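Local coordinates for Non-sulfated chondroitin lyase E66 (PDB 3VSN), which cleaves non-sulfated chondroitin as an envelope lyase of occlusion-derived baculovirus, is essential for oral infectivity and may help breach the peritrophic matrix of the host midgut, at residues R367-I376 / T504-H512; C445-F454 / V578-F588. One frame throughout, in Å; residues are numbered along the deposited sequence.

Contact 1 (R367-I376 / T504-H512); sequences RIWNRRGRII and TTFNGVVCH
The amide of N507 meets the backbone of R374 with its edge, giving one hydrogen bond from each of its polar atoms, while the CB of N507 lies over a face of its neighbour's ring, F506. The R367 guanidinium carries W369 NE1 over one face and a water in its plane at the edge, and R367 CG lies over the centre of one face of the W369 ring. N507 sits in the type I' turn of the beta hairpin formed by strands 504-506 and 509-512, and the turn docks on the chain that leaves strand 367-370. N507 OD1 takes the amide hydrogen of R374 N on a lone pair in the carbonyl plane (2.8 Å), and N507 ND2 gives to R374 O at 2.8 Å in a nearly straight bond of 173°. The side-chain amide thus pairs with both the N-H and the C=O of one residue, much as a neighbouring strand's backbone would. R367 NH2 donates to two waters: the one at the guanidinium edge also accepts from N507 ND2, the other accepts from N370 N and donates to N507 O. R367 NH1 has its own partner in a salt bridge to E386. N370 turns its CG anti to the backbone N (chi1 -169°), which carries ND2 to G508 O, 2.9 Å away, while its OD1 accepts from R372 N in an Asx turn. An apolar contact joins I376 CD1 to F506 CZ at 3.7 Å. Separately, a methyl meets a backbone oxygen, V509 CG2 resting 3.5 Å from I368 O.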
loop_
_atom_site.group_PDB
_atom_site.type_symbol
_atom_site.label_atom_id
_atom_site.label_comp_id
_atom_site.label_asym_id
_atom_site.label_seq_id
_atom_site.Cartn_x
_atom_site.Cartn_y
_atom_site.Cartn_z
ATOM N N ARG A 367 -2.661 -7.512 -11.826
ATOM C CA ARG A 367 -1.380 -8.210 -11.826
ATOM C C ARG A 367 -1.196 -9.033 -10.552
ATOM O O ARG A 367 -1.670 -8.656 -9.472
ATOM C CB ARG A 367 -0.240 -7.184 -11.990
ATOM C CG ARG A 367 1.175 -7.717 -11.796
ATOM C CD ARG A 367 1.662 -8.600 -12.940
ATOM N NE ARG A 367 2.948 -9.206 -12.592
ATOM C CZ ARG A 367 4.136 -8.638 -12.792
ATOM N NH1 ARG A 367 4.227 -7.443 -13.367
ATOM N NH2 ARG A 367 5.244 -9.271 -12.419
ATOM N N ILE A 368 -0.541 -10.176 -10.702
ATOM C CA ILE A 368 -0.052 -10.938 -9.566
ATOM C C ILE A 368 1.470 -10.897 -9.613
ATOM O O ILE A 368 2.068 -10.896 -10.694
ATOM C CB ILE A 368 -0.582 -12.392 -9.548
ATOM C CG1 ILE A 368 -0.112 -13.183 -10.784
ATOM C CG2 ILE A 368 -2.100 -12.390 -9.426
ATOM C CD1 ILE A 368 -0.597 -14.622 -10.834
ATOM N N TRP A 369 2.083 -10.819 -8.439
ATOM C CA TRP A 369 3.527 -10.809 -8.337
ATOM C C TRP A 369 3.969 -12.032 -7.601
ATOM O O TRP A 369 3.545 -12.273 -6.470
ATOM C CB TRP A 369 4.009 -9.558 -7.613
ATOM C CG TRP A 369 3.829 -8.277 -8.393
ATOM C CD1 TRP A 369 4.718 -7.701 -9.296
ATOM C CD2 TRP A 369 2.684 -7.354 -8.348
ATOM N NE1 TRP A 369 4.215 -6.527 -9.801
ATOM C CE2 TRP A 369 3.005 -6.256 -9.273
ATOM C CE3 TRP A 369 1.473 -7.327 -7.665
ATOM C CZ2 TRP A 369 2.135 -5.195 -9.486
ATOM C CZ3 TRP A 369 0.606 -6.250 -7.886
ATOM C CH2 TRP A 369 0.931 -5.211 -8.778
ATOM N N ASN A 370 4.817 -12.820 -8.255
ATOM C CA ASN A 370 5.421 -14.000 -7.649
ATOM C C ASN A 370 6.225 -13.572 -6.424
ATOM O O ASN A 370 7.099 -12.712 -6.526
ATOM C CB ASN A 370 6.321 -14.703 -8.678
ATOM C CG ASN A 370 6.773 -16.079 -8.227
ATOM O OD1 ASN A 370 7.229 -16.261 -7.097
ATOM N ND2 ASN A 370 6.659 -17.058 -9.118
ATOM N N ARG A 371 5.921 -14.162 -5.269
ATOM C CA ARG A 371 6.581 -13.781 -4.015
ATOM C C ARG A 371 8.089 -14.028 -4.029
ATOM O O ARG A 371 8.832 -13.389 -3.284
ATOM C CB ARG A 371 5.925 -14.475 -2.821
ATOM C CG ARG A 371 4.538 -13.933 -2.504
ATOM C CD ARG A 371 3.958 -14.563 -1.252
ATOM N NE ARG A 371 4.722 -14.203 -0.056
ATOM C CZ ARG A 371 4.501 -14.707 1.155
ATOM N NH1 ARG A 371 3.530 -15.593 1.352
ATOM N NH2 ARG A 371 5.254 -14.317 2.175
ATOM N N ARG A 372 8.531 -14.940 -4.891
ATOM C CA ARG A 372 9.957 -15.204 -5.076
ATOM C C ARG A 372 10.554 -14.486 -6.294
ATOM O O ARG A 372 11.740 -14.644 -6.603
ATOM C CB ARG A 372 10.218 -16.713 -5.111
ATOM C CG ARG A 372 9.968 -17.372 -3.754
ATOM C CD ARG A 372 10.439 -18.817 -3.676
ATOM N NE ARG A 372 11.556 -19.078 -4.574
ATOM C CZ ARG A 372 11.610 -20.095 -5.430
ATOM N NH1 ARG A 372 10.628 -20.987 -5.494
ATOM N NH2 ARG A 372 12.670 -20.230 -6.209
ATOM N N GLY A 373 9.737 -13.670 -6.959
ATOM C CA GLY A 373 10.191 -12.889 -8.109
ATOM C C GLY A 373 11.047 -11.697 -7.714
ATOM O O GLY A 373 11.158 -11.366 -6.534
ATOM N N ARG A 374 11.664 -11.060 -8.705
ATOM C CA ARG A 374 12.397 -9.817 -8.479
ATOM C C ARG A 374 11.401 -8.692 -8.236
ATOM O O ARG A 374 10.386 -8.601 -8.930
ATOM C CB ARG A 374 13.275 -9.467 -9.687
ATOM C CG ARG A 374 14.563 -10.269 -9.814
ATOM C CD ARG A 374 15.544 -9.568 -10.753
ATOM N NE ARG A 374 16.549 -10.446 -11.375
ATOM C CZ ARG A 374 16.316 -11.648 -11.909
ATOM N NH1 ARG A 374 15.094 -12.167 -11.928
ATOM N NH2 ARG A 374 17.315 -12.337 -12.443
ATOM N N ILE A 375 11.672 -7.849 -7.245
ATOM C CA ILE A 375 10.849 -6.661 -7.047
ATOM C C ILE A 375 11.360 -5.568 -7.986
ATOM O O ILE A 375 12.331 -4.870 -7.688
ATOM C CB ILE A 375 10.811 -6.185 -5.572
ATOM C CG1 ILE A 375 10.282 -7.306 -4.665
ATOM C CG2 ILE A 375 9.944 -4.936 -5.441
ATOM C CD1 ILE A 375 10.379 -7.027 -3.178
ATOM N N ILE A 376 10.711 -5.457 -9.138
ATOM C CA ILE A 376 11.049 -4.439 -10.124
ATOM C C ILE A 376 10.062 -3.299 -9.941
ATOM O O ILE A 376 8.873 -3.466 -10.209
ATOM C CB ILE A 376 10.949 -4.986 -11.566
ATOM C CG1 ILE A 376 11.799 -6.255 -11.715
ATOM C CG2 ILE A 376 11.341 -3.913 -12.582
ATOM C CD1 ILE A 376 11.538 -7.036 -12.989
ATOM N N THR A 504 3.840 -17.128 -22.462
ATOM C CA THR A 504 4.976 -16.214 -22.312
ATOM C C THR A 504 5.233 -15.958 -20.827
ATOM O O THR A 504 4.294 -15.778 -20.058
ATOM C CB THR A 504 4.748 -14.893 -23.073
ATOM O OG1 THR A 504 4.585 -15.183 -24.466
ATOM C CG2 THR A 504 5.937 -13.946 -22.909
ATOM N N THR A 505 6.510 -15.958 -20.444
ATOM C CA THR A 505 6.916 -15.869 -19.045
ATOM C C THR A 505 7.750 -14.617 -18.776
ATOM O O THR A 505 8.640 -14.267 -19.560
ATOM C CB THR A 505 7.733 -17.117 -18.637
ATOM O OG1 THR A 505 6.986 -18.300 -18.952
ATOM C CG2 THR A 505 8.049 -17.114 -17.142
ATOM N N PHE A 506 7.447 -13.938 -17.674
ATOM C CA PHE A 506 8.356 -12.933 -17.134
ATOM C C PHE A 506 8.319 -12.907 -15.611
ATOM O O PHE A 506 7.238 -12.863 -15.009
ATOM C CB PHE A 506 8.077 -11.526 -17.689
ATOM C CG PHE A 506 9.044 -10.490 -17.183
ATOM C CD1 PHE A 506 10.375 -10.515 -17.587
ATOM C CD2 PHE A 506 8.639 -9.515 -16.273
ATOM C CE1 PHE A 506 11.283 -9.583 -17.110
ATOM C CE2 PHE A 506 9.545 -8.577 -15.793
ATOM C CZ PHE A 506 10.868 -8.612 -16.215
ATOM N N ASN A 507 9.503 -12.939 -15.000
ATOM C CA ASN A 507 9.653 -12.721 -13.557
ATOM C C ASN A 507 8.714 -13.602 -12.718
ATOM O O ASN A 507 8.032 -13.119 -11.804
ATOM C CB ASN A 507 9.454 -11.224 -13.240
ATOM C CG ASN A 507 10.018 -10.822 -11.893
ATOM O OD1 ASN A 507 10.854 -11.520 -11.322
ATOM N ND2 ASN A 507 9.567 -9.680 -11.380
ATOM N N GLY A 508 8.668 -14.889 -13.054
ATOM C CA GLY A 508 7.874 -15.876 -12.316
ATOM C C GLY A 508 6.370 -15.842 -12.549
ATOM O O GLY A 508 5.608 -16.423 -11.776
ATOM N N VAL A 509 5.944 -15.160 -13.612
ATOM C CA VAL A 509 4.533 -15.074 -13.978
ATOM C C VAL A 509 4.369 -15.456 -15.450
ATOM O O VAL A 509 5.167 -15.048 -16.295
ATOM C CB VAL A 509 3.959 -13.660 -13.711
ATOM C CG1 VAL A 509 2.502 -13.573 -14.137
ATOM C CG2 VAL A 509 4.086 -13.301 -12.235
ATOM N N VAL A 510 3.337 -16.244 -15.738
ATOM C CA VAL A 510 3.077 -16.762 -17.078
ATOM C C VAL A 510 1.706 -16.279 -17.547
ATOM O O VAL A 510 0.752 -16.298 -16.773
ATOM C CB VAL A 510 3.118 -18.308 -17.081
ATOM C CG1 VAL A 510 2.940 -18.867 -18.485
ATOM C CG2 VAL A 510 4.422 -18.808 -16.476
ATOM N N CYS A 511 1.607 -15.847 -18.806
ATOM C CA CYS A 511 0.333 -15.357 -19.351
ATOM C C CYS A 511 -0.293 -16.289 -20.393
ATOM O O CYS A 511 0.413 -17.007 -21.111
ATOM C CB CYS A 511 0.491 -13.940 -19.923
ATOM S SG CYS A 511 1.412 -13.829 -21.480
ATOM N N HIS A 512 -1.626 -16.266 -20.447
ATOM C CA HIS A 512 -2.427 -17.014 -21.411
ATOM C C HIS A 512 -3.633 -16.209 -21.813
ATOM O O HIS A 512 -4.195 -15.476 -20.999
ATOM C CB HIS A 512 -2.905 -18.334 -20.804
ATOM C CG HIS A 512 -1.791 -19.299 -20.479
ATOM N ND1 HIS A 512 -1.254 -20.119 -21.399
ATOM C CD2 HIS A 512 -1.119 -19.551 -19.289
ATOM C CE1 HIS A 512 -0.288 -20.862 -20.828
ATOM N NE2 HIS A 512 -0.205 -20.510 -19.536
HETATM O O HOH W 1 6.286 -11.435 -10.309
HETATM O O HOH W 2 7.628 -7.725 -12.333
#

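Contact 2 (C445-F454 / V578-F588); sequences CTLFYDHGMF and VNVGNGVKALF
With CG anti to the backbone N, L447 sends its two methyls into the facing hairpin, whereas Y449 takes the rarer chi1 of 59°, which lays its ring beneath V580. The two beta hairpins, 445-454 and 578-588, belong to different antiparallel sheets and meet face to face as layers of a beta-sandwich; strands 445-449 and 584-588 run at 165° to each other, their axes 8.7 Å apart. L447 CD2 fits against V580 CG2 (3.7 Å) and V578 CG1, and its CD1 against A586 CB. Three CH-pi contacts line the interface: V580 CG1 stands over one face of the Y449 ring, whose other face carries G452 O, V578 CG2 lies over the F454 ring, and C445 CB is set 3.5 Å from the centroid of the F588 ring, only 9° off its normal. C445 SG approaches that ring obliquely, and T446 O meets its edge in plane, 3.5 Å from F588 CZ. Y449 OH is hydrogen-bonded to D563, outside both hairpins. Toward the turns the packing gives way to polar contacts: a water accepts from D450 N at 2.9 Å and, at 3.2 Å, from N582 ND2.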
loop_
_atom_site.group_PDB
_atom_site.type_symbol
_atom_site.label_atom_id
_atom_site.label_comp_id
_atom_site.label_asym_id
_atom_site.label_seq_id
_atom_site.Cartn_x
_atom_site.Cartn_y
_atom_site.Cartn_z
ATOM N N CYS A 445 -13.789 -7.585 -14.789
ATOM C CA CYS A 445 -14.015 -8.784 -13.990
ATOM C C CYS A 445 -12.666 -9.404 -13.656
ATOM O O CYS A 445 -11.942 -9.822 -14.557
ATOM C CB CYS A 445 -14.839 -9.805 -14.781
ATOM S SG CYS A 445 -16.425 -9.221 -15.419
ATOM N N THR A 446 -12.324 -9.467 -12.373
ATOM C CA THR A 446 -11.070 -10.101 -11.959
ATOM C C THR A 446 -11.348 -11.213 -10.959
ATOM O O THR A 446 -12.158 -11.041 -10.057
ATOM C CB THR A 446 -10.095 -9.088 -11.323
ATOM O OG1 THR A 446 -10.124 -7.859 -12.054
ATOM C CG2 THR A 446 -8.669 -9.637 -11.306
ATOM N N LEU A 447 -10.677 -12.352 -11.128
ATOM C CA LEU A 447 -10.755 -13.433 -10.154
ATOM C C LEU A 447 -9.358 -13.891 -9.745
ATOM O O LEU A 447 -8.557 -14.280 -10.600
ATOM C CB LEU A 447 -11.570 -14.611 -10.714
ATOM C CG LEU A 447 -11.687 -15.867 -9.842
ATOM C CD1 LEU A 447 -12.568 -15.620 -8.623
ATOM C CD2 LEU A 447 -12.220 -17.033 -10.664
ATOM N N PHE A 448 -9.074 -13.833 -8.444
ATOM C CA PHE A 448 -7.837 -14.389 -7.882
ATOM C C PHE A 448 -8.128 -15.771 -7.300
ATOM O O PHE A 448 -9.151 -15.967 -6.637
ATOM C CB PHE A 448 -7.264 -13.496 -6.768
ATOM C CG PHE A 448 -6.773 -12.146 -7.232
ATOM C CD1 PHE A 448 -5.630 -12.029 -8.015
ATOM C CD2 PHE A 448 -7.434 -10.985 -6.842
ATOM C CE1 PHE A 448 -5.174 -10.783 -8.428
ATOM C CE2 PHE A 448 -6.982 -9.733 -7.248
ATOM C CZ PHE A 448 -5.853 -9.633 -8.048
ATOM N N TYR A 449 -7.220 -16.716 -7.535
ATOM C CA TYR A 449 -7.338 -18.082 -7.014
ATOM C C TYR A 449 -5.935 -18.688 -6.881
ATOM O O TYR A 449 -4.953 -18.053 -7.260
ATOM C CB TYR A 449 -8.204 -18.930 -7.962
ATOM C CG TYR A 449 -7.641 -18.998 -9.365
ATOM C CD1 TYR A 449 -7.953 -18.019 -10.315
ATOM C CD2 TYR A 449 -6.764 -20.018 -9.735
ATOM C CE1 TYR A 449 -7.413 -18.066 -11.595
ATOM C CE2 TYR A 449 -6.220 -20.072 -11.009
ATOM C CZ TYR A 449 -6.552 -19.101 -11.934
ATOM O OH TYR A 449 -6.018 -19.166 -13.202
ATOM N N ASP A 450 -5.825 -19.901 -6.344
ATOM C CA ASP A 450 -4.531 -20.592 -6.331
ATOM C C ASP A 450 -4.396 -21.390 -7.637
ATOM O O ASP A 450 -5.175 -22.313 -7.839
ATOM C CB ASP A 450 -4.430 -21.534 -5.120
ATOM C CG ASP A 450 -4.581 -20.811 -3.782
ATOM O OD1 ASP A 450 -4.111 -19.664 -3.639
ATOM O OD2 ASP A 450 -5.152 -21.408 -2.850
ATOM N N HIS A 451 -3.450 -21.069 -8.532
ATOM C CA HIS A 451 -2.403 -20.058 -8.367
ATOM C C HIS A 451 -2.387 -19.106 -9.535
ATOM O O HIS A 451 -1.425 -19.073 -10.321
ATOM C CB HIS A 451 -1.041 -20.736 -8.275
ATOM C CG HIS A 451 -0.902 -21.687 -7.110
ATOM N ND1 HIS A 451 -0.274 -21.346 -5.972
ATOM C CD2 HIS A 451 -1.330 -23.002 -6.946
ATOM C CE1 HIS A 451 -0.299 -22.386 -5.117
ATOM N NE2 HIS A 451 -0.947 -23.399 -5.715
ATOM N N GLY A 452 -3.446 -18.322 -9.680
ATOM C CA GLY A 452 -3.536 -17.428 -10.822
ATOM C C GLY A 452 -4.596 -16.356 -10.716
ATOM O O GLY A 452 -5.188 -16.148 -9.661
ATOM N N MET A 453 -4.838 -15.688 -11.839
ATOM C CA MET A 453 -5.735 -14.549 -11.898
ATOM C C MET A 453 -6.373 -14.500 -13.275
ATOM O O MET A 453 -5.669 -14.518 -14.282
ATOM C CB MET A 453 -4.960 -13.250 -11.647
ATOM C CG MET A 453 -5.824 -11.994 -11.635
ATOM S SD MET A 453 -4.917 -10.505 -12.113
ATOM C CE MET A 453 -4.836 -10.752 -13.890
ATOM N N PHE A 454 -7.700 -14.442 -13.301
ATOM C CA PHE A 454 -8.479 -14.266 -14.520
ATOM C C PHE A 454 -8.867 -12.791 -14.636
ATOM O O PHE A 454 -9.251 -12.173 -13.644
ATOM C CB PHE A 454 -9.726 -15.158 -14.447
ATOM C CG PHE A 454 -10.812 -14.801 -15.426
ATOM C CD1 PHE A 454 -11.840 -13.924 -15.066
ATOM C CD2 PHE A 454 -10.837 -15.375 -16.691
ATOM C CE1 PHE A 454 -12.854 -13.614 -15.959
ATOM C CE2 PHE A 454 -11.848 -15.070 -17.586
ATOM C CZ PHE A 454 -12.858 -14.189 -17.224
ATOM N N VAL A 578 -17.095 -18.338 -14.553
ATOM C CA VAL A 578 -15.725 -18.843 -14.548
ATOM C C VAL A 578 -15.642 -20.102 -13.691
ATOM O O VAL A 578 -15.985 -20.084 -12.509
ATOM C CB VAL A 578 -14.705 -17.792 -14.041
ATOM C CG1 VAL A 578 -13.282 -18.340 -14.114
ATOM C CG2 VAL A 578 -14.812 -16.506 -14.846
ATOM N N ASN A 579 -15.214 -21.198 -14.305
ATOM C CA ASN A 579 -14.920 -22.418 -13.568
ATOM C C ASN A 579 -13.413 -22.639 -13.591
ATOM O O ASN A 579 -12.849 -23.001 -14.624
ATOM C CB ASN A 579 -15.678 -23.617 -14.163
ATOM C CG ASN A 579 -15.529 -24.886 -13.329
ATOM O OD1 ASN A 579 -14.767 -24.928 -12.359
ATOM N ND2 ASN A 579 -16.260 -25.933 -13.710
ATOM N N VAL A 580 -12.765 -22.403 -12.451
ATOM C CA VAL A 580 -11.311 -22.551 -12.342
ATOM C C VAL A 580 -10.896 -24.008 -12.551
ATOM O O VAL A 580 -9.803 -24.284 -13.046
ATOM C CB VAL A 580 -10.777 -22.030 -10.984
ATOM C CG1 VAL A 580 -9.267 -22.178 -10.910
ATOM C CG2 VAL A 580 -11.167 -20.574 -10.778
ATOM N N GLY A 581 -11.783 -24.928 -12.179
ATOM C CA GLY A 581 -11.547 -26.356 -12.357
ATOM C C GLY A 581 -10.904 -27.004 -11.147
ATOM O O GLY A 581 -10.557 -28.182 -11.187
ATOM N N ASN A 582 -10.745 -26.228 -10.074
ATOM C CA ASN A 582 -10.103 -26.693 -8.842
ATOM C C ASN A 582 -11.045 -26.641 -7.636
ATOM O O ASN A 582 -10.606 -26.796 -6.495
ATOM C CB ASN A 582 -8.846 -25.852 -8.553
ATOM C CG ASN A 582 -9.180 -24.421 -8.148
ATOM O OD1 ASN A 582 -10.313 -23.966 -8.318
ATOM N ND2 ASN A 582 -8.193 -23.706 -7.609
ATOM N N GLY A 583 -12.331 -26.407 -7.890
ATOM C CA GLY A 583 -13.314 -26.248 -6.814
ATOM C C GLY A 583 -13.845 -24.826 -6.663
ATOM O O GLY A 583 -14.826 -24.597 -5.954
ATOM N N VAL A 584 -13.197 -23.869 -7.324
ATOM C CA VAL A 584 -13.626 -22.468 -7.291
ATOM C C VAL A 584 -14.455 -22.154 -8.532
ATOM O O VAL A 584 -14.013 -22.403 -9.660
ATOM C CB VAL A 584 -12.419 -21.496 -7.234
ATOM C CG1 VAL A 584 -12.877 -20.047 -7.374
ATOM C CG2 VAL A 584 -11.622 -21.687 -5.945
ATOM N N LYS A 585 -15.661 -21.631 -8.313
ATOM C CA LYS A 585 -16.508 -21.117 -9.385
ATOM C C LYS A 585 -16.829 -19.660 -9.083
ATOM O O LYS A 585 -16.995 -19.284 -7.920
ATOM C CB LYS A 585 -17.819 -21.908 -9.490
ATOM C CG LYS A 585 -17.699 -23.321 -10.057
ATOM C CD LYS A 585 -19.075 -23.972 -10.156
ATOM C CE LYS A 585 -19.019 -25.382 -10.741
ATOM N NZ LYS A 585 -20.392 -25.889 -11.050
ATOM N N ALA A 586 -16.907 -18.839 -10.121
ATOM C CA ALA A 586 -17.286 -17.445 -9.941
ATOM C C ALA A 586 -18.308 -17.035 -10.983
ATOM O O ALA A 586 -18.352 -17.601 -12.078
ATOM C CB ALA A 586 -16.062 -16.537 -9.997
ATOM N N LEU A 587 -19.131 -16.053 -10.635
ATOM C CA LEU A 587 -20.093 -15.508 -11.571
ATOM C C LEU A 587 -20.049 -13.998 -11.529
ATOM O O LEU A 587 -20.154 -13.394 -10.461
ATOM C CB LEU A 587 -21.512 -15.992 -11.259
ATOM C CG LEU A 587 -22.566 -15.550 -12.280
ATOM C CD1 LEU A 587 -22.388 -16.289 -13.602
ATOM C CD2 LEU A 587 -23.963 -15.774 -11.730
ATOM N N PHE A 588 -19.877 -13.404 -12.702
ATOM C CA PHE A 588 -19.990 -11.971 -12.860
ATOM C C PHE A 588 -21.283 -11.746 -13.626
ATOM O O PHE A 588 -21.426 -12.210 -14.755
ATOM C CB PHE A 588 -18.795 -11.416 -13.647
ATOM C CG PHE A 588 -17.456 -11.705 -13.016
ATOM C CD1 PHE A 588 -16.900 -10.819 -12.095
ATOM C CD2 PHE A 588 -16.743 -12.858 -13.348
ATOM C CE1 PHE A 588 -15.664 -11.076 -11.511
ATOM C CE2 PHE A 588 -15.506 -13.123 -12.763
ATOM C CZ PHE A 588 -14.970 -12.231 -11.846
HETATM O O HOH W 3 -8.079 -21.437 -5.322
#

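Contacts 1 and 2 show how one sheet can be engaged at separate points. Their centres lie about 18 Å apart, and both reach the seven-stranded sheet that runs from 414-421 to 504-506: contact 1 uses its outermost hairpin, contact 2 the strands 440-449 and 452-461, with 550-558 standing between. Along the chain the segments alternate, 367-376, 445-454, 504-512 and 578-588, so the two pairings interlock. They also touch directly, I368 CG2 packing 3.6 Å from F448 CE1. The sheet is thereby joined to the edge strand of the four-stranded sheet that runs from 318-322 to 367-370 and to the second seven-stranded sheet, away from the annotated catalytic residues.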